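Local coordinates for protein glycosyl hydrolase, family 38 (Enterococcus faecalis, PDB 5KBP) that probably hydrolyses alpha-mannosidic linkages of carbohydrates as a family 38 glycoside hydrolase, at residues 198-203 against 240-245; 9-14 against 229-234; 49-54 against 260-265; 37-42 against 236-241. One frame throughout, in Å; residues are numbered along the deposited sequence.

Contact 1: residues 198-203 against 240-245; sequences NEIPSE and RDITKA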
loop_
_atom_site.group_PDB
_atom_site.type_symbol
_atom_site.label_atom_id
_atom_site.label_comp_id
_atom_site.label_asym_id
_atom_site.label_seq_id
_atom_site.Cartn_x
_atom_site.Cartn_y
_atom_site.Cartn_z
ATOM N N ASN A 198 -35.168 -1.239 -6.386
ATOM C CA ASN A 198 -34.128 -0.785 -7.299
ATOM C C ASN A 198 -34.701 -0.577 -8.696
ATOM O O ASN A 198 -35.448 -1.418 -9.205
ATOM C CB ASN A 198 -32.981 -1.793 -7.342
ATOM C CG ASN A 198 -31.776 -1.270 -8.098
ATOM O OD1 ASN A 198 -31.438 -0.090 -8.010
ATOM N ND2 ASN A 198 -31.126 -2.146 -8.858
ATOM N N GLU A 199 -34.348 0.557 -9.309
ATOM C CA GLU A 199 -34.738 0.901 -10.677
ATOM C C GLU A 199 -36.260 0.842 -10.847
ATOM O O GLU A 199 -36.821 -0.055 -11.480
ATOM C CB GLU A 199 -34.030 -0.008 -11.690
ATOM C CG GLU A 199 -32.519 -0.030 -11.537
ATOM C CD GLU A 199 -31.816 -0.623 -12.742
ATOM O OE1 GLU A 199 -32.268 -0.369 -13.879
ATOM O OE2 GLU A 199 -30.814 -1.344 -12.554
ATOM N N ILE A 200 -36.914 1.836 -10.257
ATOM C CA ILE A 200 -38.365 1.973 -10.352
ATOM C C ILE A 200 -38.717 2.469 -11.750
ATOM O O ILE A 200 -38.216 3.519 -12.178
ATOM C CB ILE A 200 -38.907 2.919 -9.271
ATOM C CG1 ILE A 200 -38.597 2.369 -7.875
ATOM C CG2 ILE A 200 -40.401 3.129 -9.453
ATOM C CD1 ILE A 200 -38.993 3.299 -6.751
ATOM N N PRO A 201 -39.557 1.749 -12.494
ATOM C CA PRO A 201 -39.895 2.185 -13.854
ATOM C C PRO A 201 -40.628 3.518 -13.860
ATOM O O PRO A 201 -41.529 3.760 -13.054
ATOM C CB PRO A 201 -40.791 1.056 -14.375
ATOM C CG PRO A 201 -40.435 -0.129 -13.543
ATOM C CD PRO A 201 -40.105 0.419 -12.187
ATOM N N SER A 202 -40.227 4.388 -14.786
ATOM C CA SER A 202 -40.896 5.659 -15.021
ATOM C C SER A 202 -41.780 5.623 -16.264
ATOM O O SER A 202 -42.081 6.675 -16.836
ATOM C CB SER A 202 -39.869 6.786 -15.132
ATOM O OG SER A 202 -38.995 6.576 -16.227
ATOM N N GLU A 203 -42.187 4.433 -16.697
ATOM C CA GLU A 203 -43.114 4.264 -17.804
ATOM C C GLU A 203 -44.325 3.472 -17.329
ATOM O O GLU A 203 -44.214 2.607 -16.455
ATOM C CB GLU A 203 -42.449 3.561 -18.991
ATOM C CG GLU A 203 -41.342 4.373 -19.649
ATOM C CD GLU A 203 -41.805 5.756 -20.072
ATOM O OE1 GLU A 203 -41.143 6.749 -19.703
ATOM O OE2 GLU A 203 -42.836 5.851 -20.771
ATOM N N ARG A 240 -31.671 8.755 -11.599
ATOM C CA ARG A 240 -31.848 10.171 -11.901
ATOM C C ARG A 240 -33.315 10.548 -12.064
ATOM O O ARG A 240 -33.691 11.691 -11.786
ATOM C CB ARG A 240 -31.059 10.535 -13.159
ATOM C CG ARG A 240 -29.582 10.793 -12.902
ATOM C CD ARG A 240 -28.764 10.709 -14.180
ATOM N NE ARG A 240 -27.520 11.467 -14.077
ATOM C CZ ARG A 240 -26.478 11.314 -14.887
ATOM N NH1 ARG A 240 -26.521 10.416 -15.862
ATOM N NH2 ARG A 240 -25.390 12.053 -14.717
ATOM N N ASP A 241 -34.155 9.613 -12.511
ATOM C CA ASP A 241 -35.575 9.872 -12.721
ATOM C C ASP A 241 -36.438 9.322 -11.589
ATOM O O ASP A 241 -37.595 8.952 -11.816
ATOM C CB ASP A 241 -36.026 9.293 -14.062
ATOM C CG ASP A 241 -35.800 7.797 -14.155
ATOM O OD1 ASP A 241 -34.789 7.314 -13.607
ATOM O OD2 ASP A 241 -36.635 7.104 -14.774
ATOM N N ILE A 242 -35.894 9.263 -10.371
ATOM C CA ILE A 242 -36.649 8.714 -9.249
ATOM C C ILE A 242 -37.849 9.592 -8.919
ATOM O O ILE A 242 -38.892 9.089 -8.486
ATOM C CB ILE A 242 -35.728 8.521 -8.028
ATOM C CG1 ILE A 242 -36.467 7.791 -6.904
ATOM C CG2 ILE A 242 -35.178 9.857 -7.541
ATOM C CD1 ILE A 242 -36.936 6.403 -7.285
ATOM N N THR A 243 -37.740 10.905 -9.134
ATOM C CA THR A 243 -38.867 11.796 -8.876
ATOM C C THR A 243 -40.014 11.533 -9.844
ATOM O O THR A 243 -41.182 11.490 -9.436
ATOM C CB THR A 243 -38.409 13.254 -8.961
ATOM O OG1 THR A 243 -37.761 13.624 -7.737
ATOM C CG2 THR A 243 -39.585 14.185 -9.214
ATOM N N LYS A 244 -39.699 11.347 -11.128
ATOM C CA LYS A 244 -40.734 11.062 -12.117
ATOM C C LYS A 244 -41.418 9.729 -11.843
ATOM O O LYS A 244 -42.648 9.627 -11.933
ATOM C CB LYS A 244 -40.127 11.072 -13.520
ATOM C CG LYS A 244 -41.098 10.707 -14.631
ATOM C CD LYS A 244 -40.397 10.704 -15.978
ATOM C CE LYS A 244 -41.350 10.338 -17.102
ATOM N NZ LYS A 244 -40.669 10.363 -18.427
ATOM N N ALA A 245 -40.641 8.697 -11.507
ATOM C CA ALA A 245 -41.219 7.372 -11.301
ATOM C C ALA A 245 -42.140 7.341 -10.087
ATOM O O ALA A 245 -43.151 6.629 -10.084
ATOM C CB ALA A 245 -40.109 6.336 -11.154
HETATM O O HOH W 1 -43.495 3.998 -10.867
#

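Contact 2: residues 9-14 against 229-234; sequences VYIVSH and MMNGVD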
loop_
_atom_site.group_PDB
_atom_site.type_symbol
_atom_site.label_atom_id
_atom_site.label_comp_id
_atom_site.label_asym_id
_atom_site.label_seq_id
_atom_site.Cartn_x
_atom_site.Cartn_y
_atom_site.Cartn_z
ATOM N N VAL A 9 -46.037 3.979 1.070
ATOM C CA VAL A 9 -44.884 3.317 0.473
ATOM C C VAL A 9 -43.698 4.263 0.599
ATOM O O VAL A 9 -43.646 5.299 -0.077
ATOM C CB VAL A 9 -45.142 2.938 -0.991
ATOM C CG1 VAL A 9 -43.970 2.165 -1.549
ATOM C CG2 VAL A 9 -46.426 2.127 -1.111
ATOM N N TYR A 10 -42.747 3.914 1.462
ATOM C CA TYR A 10 -41.581 4.749 1.737
ATOM C C TYR A 10 -40.426 4.284 0.857
ATOM O O TYR A 10 -39.907 3.175 1.031
ATOM C CB TYR A 10 -41.208 4.686 3.217
ATOM C CG TYR A 10 -42.285 5.213 4.139
ATOM C CD1 TYR A 10 -43.352 4.410 4.521
ATOM C CD2 TYR A 10 -42.237 6.513 4.628
ATOM C CE1 TYR A 10 -44.339 4.884 5.360
ATOM C CE2 TYR A 10 -43.221 6.995 5.469
ATOM C CZ TYR A 10 -44.269 6.176 5.833
ATOM O OH TYR A 10 -45.253 6.648 6.671
ATOM N N ILE A 11 -40.020 5.135 -0.078
ATOM C CA ILE A 11 -38.962 4.822 -1.032
ATOM C C ILE A 11 -37.693 5.531 -0.573
ATOM O O ILE A 11 -37.613 6.764 -0.597
ATOM C CB ILE A 11 -39.358 5.234 -2.455
ATOM C CG1 ILE A 11 -40.640 4.507 -2.863
ATOM C CG2 ILE A 11 -38.229 4.935 -3.429
ATOM C CD1 ILE A 11 -41.366 5.144 -4.019
ATOM N N VAL A 12 -36.699 4.753 -0.156
ATOM C CA VAL A 12 -35.436 5.276 0.351
ATOM C C VAL A 12 -34.364 5.001 -0.693
ATOM O O VAL A 12 -33.968 3.847 -0.903
ATOM C CB VAL A 12 -35.065 4.656 1.705
ATOM C CG1 VAL A 12 -33.684 5.125 2.147
ATOM C CG2 VAL A 12 -36.113 5.005 2.753
ATOM N N SER A 13 -33.892 6.057 -1.352
ATOM C CA SER A 13 -32.801 5.927 -2.306
ATOM C C SER A 13 -31.476 5.767 -1.571
ATOM O O SER A 13 -31.232 6.418 -0.550
ATOM C CB SER A 13 -32.751 7.143 -3.231
ATOM O OG SER A 13 -33.926 7.228 -4.018
ATOM N N HIS A 14 -30.623 4.895 -2.095
ATOM C CA HIS A 14 -29.358 4.573 -1.447
ATOM C C HIS A 14 -28.443 3.920 -2.474
ATOM O O HIS A 14 -28.793 3.776 -3.648
ATOM C CB HIS A 14 -29.570 3.644 -0.252
ATOM C CG HIS A 14 -29.788 2.215 -0.640
ATOM N ND1 HIS A 14 -28.768 1.288 -0.675
ATOM C CD2 HIS A 14 -30.905 1.559 -1.033
ATOM C CE1 HIS A 14 -29.249 0.121 -1.062
ATOM N NE2 HIS A 14 -30.544 0.257 -1.284
ATOM N N MET A 229 -39.432 0.469 0.579
ATOM C CA MET A 229 -38.848 0.128 -0.712
ATOM C C MET A 229 -37.435 0.693 -0.760
ATOM O O MET A 229 -37.250 1.914 -0.711
ATOM C CB MET A 229 -39.686 0.680 -1.866
ATOM C CG MET A 229 -41.117 0.172 -1.911
ATOM S SD MET A 229 -41.242 -1.609 -2.142
ATOM C CE MET A 229 -40.359 -1.813 -3.686
ATOM N N MET A 230 -36.445 -0.189 -0.851
ATOM C CA MET A 230 -35.043 0.213 -0.871
ATOM C C MET A 230 -34.622 0.463 -2.316
ATOM O O MET A 230 -34.432 -0.480 -3.091
ATOM C CB MET A 230 -34.173 -0.850 -0.207
ATOM C CG MET A 230 -34.463 -1.026 1.275
ATOM S SD MET A 230 -34.181 0.488 2.216
ATOM C CE MET A 230 -32.432 0.734 1.922
ATOM N N ASN A 231 -34.468 1.739 -2.671
ATOM C CA ASN A 231 -34.192 2.149 -4.049
ATOM C C ASN A 231 -32.679 2.198 -4.260
ATOM O O ASN A 231 -32.042 3.255 -4.235
ATOM C CB ASN A 231 -34.866 3.485 -4.340
ATOM C CG ASN A 231 -34.494 4.050 -5.693
ATOM O OD1 ASN A 231 -33.963 5.155 -5.787
ATOM N ND2 ASN A 231 -34.767 3.294 -6.750
ATOM N N GLY A 232 -32.102 1.023 -4.473
ATOM C CA GLY A 232 -30.673 0.918 -4.695
ATOM C C GLY A 232 -30.211 -0.514 -4.554
ATOM O O GLY A 232 -30.995 -1.422 -4.260
ATOM N N VAL A 233 -28.905 -0.697 -4.765
ATOM C CA VAL A 233 -28.271 -2.010 -4.701
ATOM C C VAL A 233 -26.755 -1.810 -4.723
ATOM O O VAL A 233 -26.273 -0.674 -4.658
ATOM C CB VAL A 233 -28.763 -2.920 -5.848
ATOM C CG1 VAL A 233 -28.161 -2.500 -7.178
ATOM C CG2 VAL A 233 -28.513 -4.403 -5.550
ATOM N N ASP A 234 -25.999 -2.906 -4.800
ATOM C CA ASP A 234 -24.543 -2.844 -4.748
ATOM C C ASP A 234 -23.987 -2.023 -5.905
ATOM O O ASP A 234 -24.168 -2.378 -7.074
ATOM C CB ASP A 234 -23.966 -4.260 -4.778
ATOM C CG ASP A 234 -24.446 -5.110 -3.617
ATOM O OD1 ASP A 234 -25.555 -5.678 -3.713
ATOM O OD2 ASP A 234 -23.713 -5.215 -2.612
#

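Contact 3: residues 49-54 against 260-265; sequences FNSFHL and HSNFDD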
loop_
_atom_site.group_PDB
_atom_site.type_symbol
_atom_site.label_atom_id
_atom_site.label_comp_id
_atom_site.label_asym_id
_atom_site.label_seq_id
_atom_site.Cartn_x
_atom_site.Cartn_y
_atom_site.Cartn_z
ATOM N N PHE A 49 -36.654 15.574 -4.785
ATOM C CA PHE A 49 -35.687 14.621 -4.250
ATOM C C PHE A 49 -35.553 14.840 -2.749
ATOM O O PHE A 49 -34.977 15.839 -2.307
ATOM C CB PHE A 49 -34.342 14.785 -4.953
ATOM C CG PHE A 49 -33.370 13.677 -4.668
ATOM C CD1 PHE A 49 -33.366 12.528 -5.443
ATOM C CD2 PHE A 49 -32.459 13.783 -3.629
ATOM C CE1 PHE A 49 -32.474 11.504 -5.185
ATOM C CE2 PHE A 49 -31.564 12.761 -3.367
ATOM C CZ PHE A 49 -31.571 11.621 -4.147
ATOM N N ASN A 50 -36.088 13.908 -1.962
ATOM C CA ASN A 50 -36.098 14.044 -0.510
ATOM C C ASN A 50 -34.693 13.935 0.068
ATOM O O ASN A 50 -34.169 14.907 0.624
ATOM C CB ASN A 50 -37.010 12.987 0.115
ATOM C CG ASN A 50 -37.015 13.042 1.628
ATOM O OD1 ASN A 50 -36.314 12.279 2.291
ATOM N ND2 ASN A 50 -37.810 13.948 2.185
ATOM N N SER A 51 -34.077 12.763 -0.055
ATOM C CA SER A 51 -32.765 12.535 0.532
ATOM C C SER A 51 -32.131 11.316 -0.123
ATOM O O SER A 51 -32.750 10.625 -0.936
ATOM C CB SER A 51 -32.859 12.350 2.050
ATOM O OG SER A 51 -33.722 11.274 2.375
ATOM N N PHE A 52 -30.877 11.065 0.249
ATOM C CA PHE A 52 -30.123 9.909 -0.218
ATOM C C PHE A 52 -29.364 9.328 0.963
ATOM O O PHE A 52 -28.600 10.038 1.623
ATOM C CB PHE A 52 -29.151 10.295 -1.339
ATOM C CG PHE A 52 -28.461 9.123 -1.981
ATOM C CD1 PHE A 52 -29.066 8.428 -3.018
ATOM C CD2 PHE A 52 -27.203 8.723 -1.561
ATOM C CE1 PHE A 52 -28.432 7.352 -3.615
ATOM C CE2 PHE A 52 -26.565 7.648 -2.153
ATOM C CZ PHE A 52 -27.180 6.963 -3.181
ATOM N N HIS A 53 -29.577 8.045 1.235
ATOM C CA HIS A 53 -28.936 7.381 2.362
ATOM C C HIS A 53 -27.543 6.924 1.947
ATOM O O HIS A 53 -27.399 6.085 1.050
ATOM C CB HIS A 53 -29.776 6.199 2.839
ATOM C CG HIS A 53 -29.331 5.639 4.153
ATOM N ND1 HIS A 53 -28.633 4.455 4.258
ATOM C CD2 HIS A 53 -29.485 6.099 5.416
ATOM C CE1 HIS A 53 -28.378 4.210 5.531
ATOM N NE2 HIS A 53 -28.884 5.192 6.255
ATOM N N LEU A 54 -26.521 7.462 2.608
ATOM C CA LEU A 54 -25.133 7.240 2.207
ATOM C C LEU A 54 -24.552 5.972 2.827
ATOM O O LEU A 54 -23.453 5.971 3.381
ATOM C CB LEU A 54 -24.290 8.458 2.562
ATOM C CG LEU A 54 -23.111 8.717 1.624
ATOM C CD1 LEU A 54 -23.601 8.877 0.189
ATOM C CD2 LEU A 54 -22.320 9.937 2.074
ATOM N N HIS A 260 -41.117 9.658 -1.416
ATOM C CA HIS A 260 -39.664 9.657 -1.329
ATOM C C HIS A 260 -39.274 10.055 0.088
ATOM O O HIS A 260 -39.556 11.177 0.524
ATOM C CB HIS A 260 -39.057 10.614 -2.352
ATOM C CG HIS A 260 -37.653 10.267 -2.743
ATOM N ND1 HIS A 260 -36.696 11.220 -3.016
ATOM C CD2 HIS A 260 -37.048 9.066 -2.912
ATOM C CE1 HIS A 260 -35.560 10.623 -3.329
ATOM N NE2 HIS A 260 -35.747 9.317 -3.275
ATOM N N SER A 261 -38.653 9.132 0.821
ATOM C CA SER A 261 -38.453 9.346 2.249
ATOM C C SER A 261 -37.044 8.980 2.699
ATOM O O SER A 261 -36.092 9.041 1.915
ATOM C CB SER A 261 -39.485 8.542 3.045
ATOM O OG SER A 261 -39.529 8.955 4.400
ATOM N N ASN A 262 -36.911 8.604 3.967
ATOM C CA ASN A 262 -35.617 8.311 4.567
ATOM C C ASN A 262 -35.851 7.459 5.806
ATOM O O ASN A 262 -36.979 7.317 6.282
ATOM C CB ASN A 262 -34.859 9.596 4.913
ATOM C CG ASN A 262 -35.702 10.572 5.710
ATOM O OD1 ASN A 262 -35.863 10.422 6.920
ATOM N ND2 ASN A 262 -36.240 11.582 5.034
ATOM N N PHE A 263 -34.759 6.896 6.329
ATOM C CA PHE A 263 -34.874 5.968 7.449
ATOM C C PHE A 263 -35.371 6.652 8.717
ATOM O O PHE A 263 -36.066 6.021 9.522
ATOM C CB PHE A 263 -33.535 5.283 7.704
ATOM C CG PHE A 263 -33.288 4.099 6.822
ATOM C CD1 PHE A 263 -34.091 2.976 6.919
ATOM C CD2 PHE A 263 -32.254 4.104 5.900
ATOM C CE1 PHE A 263 -33.873 1.880 6.111
ATOM C CE2 PHE A 263 -32.029 3.010 5.090
ATOM C CZ PHE A 263 -32.840 1.897 5.196
ATOM N N ASP A 264 -35.034 7.927 8.917
ATOM C CA ASP A 264 -35.501 8.636 10.106
ATOM C C ASP A 264 -37.019 8.766 10.109
ATOM O O ASP A 264 -37.673 8.520 11.129
ATOM C CB ASP A 264 -34.843 10.012 10.187
ATOM C CG ASP A 264 -33.357 9.929 10.457
ATOM O OD1 ASP A 264 -32.954 9.100 11.300
ATOM O OD2 ASP A 264 -32.594 10.687 9.824
ATOM N N ASP A 265 -37.599 9.155 8.971
ATOM C CA ASP A 265 -39.048 9.313 8.892
ATOM C C ASP A 265 -39.762 7.966 8.923
ATOM O O ASP A 265 -40.818 7.835 9.552
ATOM C CB ASP A 265 -39.426 10.087 7.630
ATOM C CG ASP A 265 -39.039 11.550 7.707
ATOM O OD1 ASP A 265 -38.801 12.042 8.830
ATOM O OD2 ASP A 265 -38.979 12.209 6.647
HETATM O O HOH W 2 -38.130 14.422 5.208
HETATM O O HOH W 3 -34.226 8.530 0.027
#

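Contact 4: residues 37-42 against 236-241; sequences DNVLDL and QPVQRD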
loop_
_atom_site.group_PDB
_atom_site.type_symbol
_atom_site.label_atom_id
_atom_site.label_comp_id
_atom_site.label_asym_id
_atom_site.label_seq_id
_atom_site.Cartn_x
_atom_site.Cartn_y
_atom_site.Cartn_z
ATOM N N ASP A 37 -21.215 12.798 -7.219
ATOM C CA ASP A 37 -21.456 13.931 -8.109
ATOM C C ASP A 37 -22.908 13.967 -8.568
ATOM O O ASP A 37 -23.525 15.038 -8.620
ATOM C CB ASP A 37 -20.523 13.873 -9.319
ATOM C CG ASP A 37 -19.103 14.280 -8.985
ATOM O OD1 ASP A 37 -18.894 14.918 -7.933
ATOM O OD2 ASP A 37 -18.195 13.969 -9.785
ATOM N N ASN A 38 -23.472 12.804 -8.899
ATOM C CA ASN A 38 -24.851 12.747 -9.369
ATOM C C ASN A 38 -25.855 12.921 -8.236
ATOM O O ASN A 38 -26.933 13.482 -8.454
ATOM C CB ASN A 38 -25.101 11.427 -10.100
ATOM C CG ASN A 38 -24.363 11.346 -11.424
ATOM O OD1 ASN A 38 -24.179 12.355 -12.106
ATOM N ND2 ASN A 38 -23.934 10.145 -11.793
ATOM N N VAL A 39 -25.528 12.451 -7.030
ATOM C CA VAL A 39 -26.427 12.648 -5.897
ATOM C C VAL A 39 -26.509 14.124 -5.534
ATOM O O VAL A 39 -27.601 14.664 -5.312
ATOM C CB VAL A 39 -25.980 11.791 -4.698
ATOM C CG1 VAL A 39 -26.783 12.155 -3.457
ATOM C CG2 VAL A 39 -26.139 10.317 -5.019
ATOM N N LEU A 40 -25.360 14.802 -5.470
ATOM C CA LEU A 40 -25.361 16.242 -5.232
ATOM C C LEU A 40 -26.081 16.990 -6.346
ATOM O O LEU A 40 -26.705 18.027 -6.094
ATOM C CB LEU A 40 -23.928 16.753 -5.087
ATOM C CG LEU A 40 -23.133 16.209 -3.899
ATOM C CD1 LEU A 40 -21.730 16.798 -3.863
ATOM C CD2 LEU A 40 -23.867 16.486 -2.600
ATOM N N ASP A 41 -26.000 16.487 -7.580
ATOM C CA ASP A 41 -26.744 17.090 -8.682
ATOM C C ASP A 41 -28.243 17.048 -8.408
ATOM O O ASP A 41 -28.949 18.048 -8.589
ATOM C CB ASP A 41 -26.405 16.364 -9.987
ATOM C CG ASP A 41 -26.786 17.160 -11.224
ATOM O OD1 ASP A 41 -27.837 17.835 -11.218
ATOM O OD2 ASP A 41 -26.028 17.100 -12.215
ATOM N N LEU A 42 -28.744 15.896 -7.959
ATOM C CA LEU A 42 -30.168 15.767 -7.664
ATOM C C LEU A 42 -30.558 16.570 -6.427
ATOM O O LEU A 42 -31.653 17.139 -6.371
ATOM C CB LEU A 42 -30.530 14.293 -7.479
ATOM C CG LEU A 42 -30.553 13.421 -8.735
ATOM C CD1 LEU A 42 -30.575 11.949 -8.360
ATOM C CD2 LEU A 42 -31.756 13.776 -9.595
ATOM N N GLN A 236 -24.848 0.774 -7.124
ATOM C CA GLN A 236 -25.886 1.249 -8.029
ATOM C C GLN A 236 -25.792 2.759 -8.193
ATOM O O GLN A 236 -25.774 3.483 -7.189
ATOM C CB GLN A 236 -27.268 0.882 -7.510
ATOM C CG GLN A 236 -28.416 1.304 -8.414
ATOM C CD GLN A 236 -28.531 0.453 -9.667
ATOM O OE1 GLN A 236 -27.824 -0.543 -9.824
ATOM N NE2 GLN A 236 -29.431 0.840 -10.563
ATOM N N PRO A 237 -25.719 3.266 -9.421
ATOM C CA PRO A 237 -25.843 4.713 -9.621
ATOM C C PRO A 237 -27.211 5.190 -9.159
ATOM O O PRO A 237 -28.205 4.465 -9.239
ATOM C CB PRO A 237 -25.671 4.883 -11.134
ATOM C CG PRO A 237 -24.974 3.637 -11.588
ATOM C CD PRO A 237 -25.461 2.550 -10.681
ATOM N N VAL A 238 -27.254 6.423 -8.655
ATOM C CA VAL A 238 -28.507 6.968 -8.152
ATOM C C VAL A 238 -29.476 7.155 -9.314
ATOM O O VAL A 238 -29.101 7.645 -10.388
ATOM C CB VAL A 238 -28.262 8.281 -7.391
ATOM C CG1 VAL A 238 -27.610 9.329 -8.290
ATOM C CG2 VAL A 238 -29.560 8.799 -6.788
ATOM N N GLN A 239 -30.722 6.733 -9.114
ATOM C CA GLN A 239 -31.729 6.790 -10.168
ATOM C C GLN A 239 -32.095 8.244 -10.440
ATOM O O GLN A 239 -32.751 8.893 -9.620
ATOM C CB GLN A 239 -32.956 5.977 -9.764
ATOM C CG GLN A 239 -34.060 5.960 -10.803
ATOM C CD GLN A 239 -35.208 5.054 -10.414
ATOM O OE1 GLN A 239 -35.056 4.166 -9.574
ATOM N NE2 GLN A 239 -36.368 5.275 -11.020
ATOM N N ARG A 240 -31.671 8.755 -11.599
ATOM C CA ARG A 240 -31.848 10.171 -11.901
ATOM C C ARG A 240 -33.315 10.548 -12.064
ATOM O O ARG A 240 -33.691 11.691 -11.786
ATOM C CB ARG A 240 -31.059 10.535 -13.159
ATOM C CG ARG A 240 -29.582 10.793 -12.902
ATOM C CD ARG A 240 -28.764 10.709 -14.180
ATOM N NE ARG A 240 -27.520 11.467 -14.077
ATOM C CZ ARG A 240 -26.478 11.314 -14.887
ATOM N NH1 ARG A 240 -26.521 10.416 -15.862
ATOM N NH2 ARG A 240 -25.390 12.053 -14.717
ATOM N N ASP A 241 -34.155 9.613 -12.511
ATOM C CA ASP A 241 -35.575 9.872 -12.721
ATOM C C ASP A 241 -36.438 9.322 -11.589
ATOM O O ASP A 241 -37.595 8.952 -11.816
ATOM C CB ASP A 241 -36.026 9.293 -14.062
ATOM C CG ASP A 241 -35.800 7.797 -14.155
ATOM O OD1 ASP A 241 -34.789 7.314 -13.607
ATOM O OD2 ASP A 241 -36.635 7.104 -14.774
HETATM O O HOH W 4 -24.544 7.776 -9.927
#

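Contact 1: residues 198-203 against 240-245
Ser-202 and Ala-245 bring the two backbones closest, with their CA atoms 4.1 Å apart, where an irregular loop passes the first turn of a helix. This is loop-on-helix packing in the N-terminal domain of a family 38 glycoside hydrolase. The loop 198-203 leads into helix 204-219, and Asp-241 is the N-cap residue of helix 242-252. The Asp-241 side chain makes no capping bond. It turns to the loop instead, where Ser-202 OG donates to Asp-241 OD2 at 2.8 Å, nearly in line with the C-O bond. Both side chains have a first torsion near +60° (62° for Ser-202, 59° for Asp-241), which places OG and CG between their own backbone N and carbonyl carbon. The methyl of Ala-245 packs against the loop. It meets Ile-200 CG2 at 3.6 Å and also lies against the carbonyl oxygens of Ile-200 and Pro-201. Deeper in, the CD1 methyls of Ile-200 and Ile-242 touch. Phe-210 and Trp-211 of helix 204-219 also pack on Ile-200. At the surface the extended Lys-244 chain runs past Ser-202, and its NZ forms a long salt bridge with Glu-203 OE1 at 3.9 Å. One water joins the backbones, donating to Pro-201 O at 3.0 Å and to Ala-245 O at 2.8 Å.

Contact 2: residues 9-14 against 229-234
Ser-13 and Asn-231 face each other on one side of two parallel strands, and Ser-13 OG donates to Asn-231 OD1 at 2.7 Å. The donor is tilted 16° from the amide carbonyl plane. With CG anti to the backbone N (chi1 173°), the Asn-231 amide extends from the strand. Asn-231 CB rests on Ile-11 CG2. The ND2 of Asn-231 is held by Gly-197 O and Gln-239 OE1, so both ends of this buried amide are bonded and its rotation is fixed. On the same face Met-229, bent at chi2 and chi3, lays CG on Val-9 CG1 at 3.5 Å and turns its tail toward helix 204-219. Val-12 and Met-230 lie on the other face. Met-230 also folds back, bringing CE to 3.4 Å from His-14 CD2; the two side chains cross at about a right angle. Gly-232 CA lies over a face of the His-14 imidazole, a CH-pi contact of 3.9 Å to the centroid. The polar end of that ring bonds to Tyr-194 O. The backbones pair through Met-229 N to Tyr-10 O (2.8 Å), Val-12 N to Met-229 O, Asn-231 N to Val-12 O and His-14 N to Asn-231 O. Such parallel pairing, with 7-13 as the central strand between 226-231 and 256-260, is typical of the alpha/beta core of the family 38 N-terminal domain.

Contact 3: residues 49-54 against 260-265
Two hydrogen bonds join Asn-50 to the other segment. Asn-50 N donates to His-260 ND1 at 3.0 Å, tilted 24° from the ring plane. Asn-262 ND2 donates to Asn-50 OD1 at 2.8 Å, on a lone pair, and the two amides are nearly coplanar. Ser-51 OG is a second donor to Asn-50 OD1. Asn-262 OD1 caps helix 263-270 by accepting from Asp-265 N at 3.0 Å. Two aromatic pairs are edge-to-face. His-260 points CE1 at a face of Phe-49, with planes at 65°. Phe-263 sets its CD2 edge over a face of His-53, 3.4 Å from His-53 CD2. Waters add two bridges: one donates to both Ser-51 O and Ser-261 O, the other links Asn-50 ND2 to Asp-265 OD2. Because ND1 accepts from a backbone N-H and NE2 bonds to Ser-13 OG of the central strand, the His-260 ring is probably neutral with its proton on NE2.

Contact 4: residues 37-42 against 236-241
Val-238 fits against helix 25-45 and touches three of its side chains. Its CG1 meets Val-39 CG2 at 3.7 Å and also rests on Asn-38 CB. Its CG2 reaches Leu-42 CD1, tip to tip, at 3.7 Å. The chi1 of 60° puts CG1 between the backbone N and carbonyl carbon of Val-238, and CG2 anti to the N, which spreads the two methyls over successive turns of the helix. The other Leu-42 branch, CD2, lies 3.6 Å from Arg-240 O. At the solvent side Arg-240, extended from CG to NE, crosses Asn-38 obliquely. Arg-240 NH2 gives Asn-38 OD1 a weak hydrogen bond of 2.9 Å, bent to 121° at the hydrogen. The amide and guanidinium planes are 60° apart, and Asn-38 ND2 lies over a face of the guanidinium. A water accepts from Asn-38 ND2 at 3.1 Å and from Val-238 N at 3.3 Å, so it links helix to loop. In the next shell, Phe-52 packs on both Val-39 and Val-238, and Phe-49 covers Leu-42. Gln-239 points its CB away from the helix. Its OE1, bonded to the sheet residue Asn-231, also accepts from Ile-200 N, so one oxygen holds loop 236-241 to both. The contact joins helix 25-45 to the loop between strand 226-231 and helix 242-252, as helix-on-loop packing within the alpha/beta fold of the family 38 N-terminal domain.

All four contacts lie in the N-terminal family 38 domain, their centres 9 to 15 Å apart. Contacts 2 and 3 are closest, at about 9 Å between centres; both involve the three-stranded parallel sheet. Contacts 1 and 4 end on the same part of the chain, at the start of helix 242-252, and share Arg-240 and Asp-241. Along the chain the first segments run 9-14, 37-42, 49-54 and 198-203; the second segments follow between 229 and 265. Contact 2 crosses contacts 1, 3 and 4 in sequence, contacts 3 and 4 also cross, and contact 1 nests inside contact 3. Early and late parts of the domain are thus interleaved into one compact unit. Contacts 1, 2 and 4 also reach the second subunit.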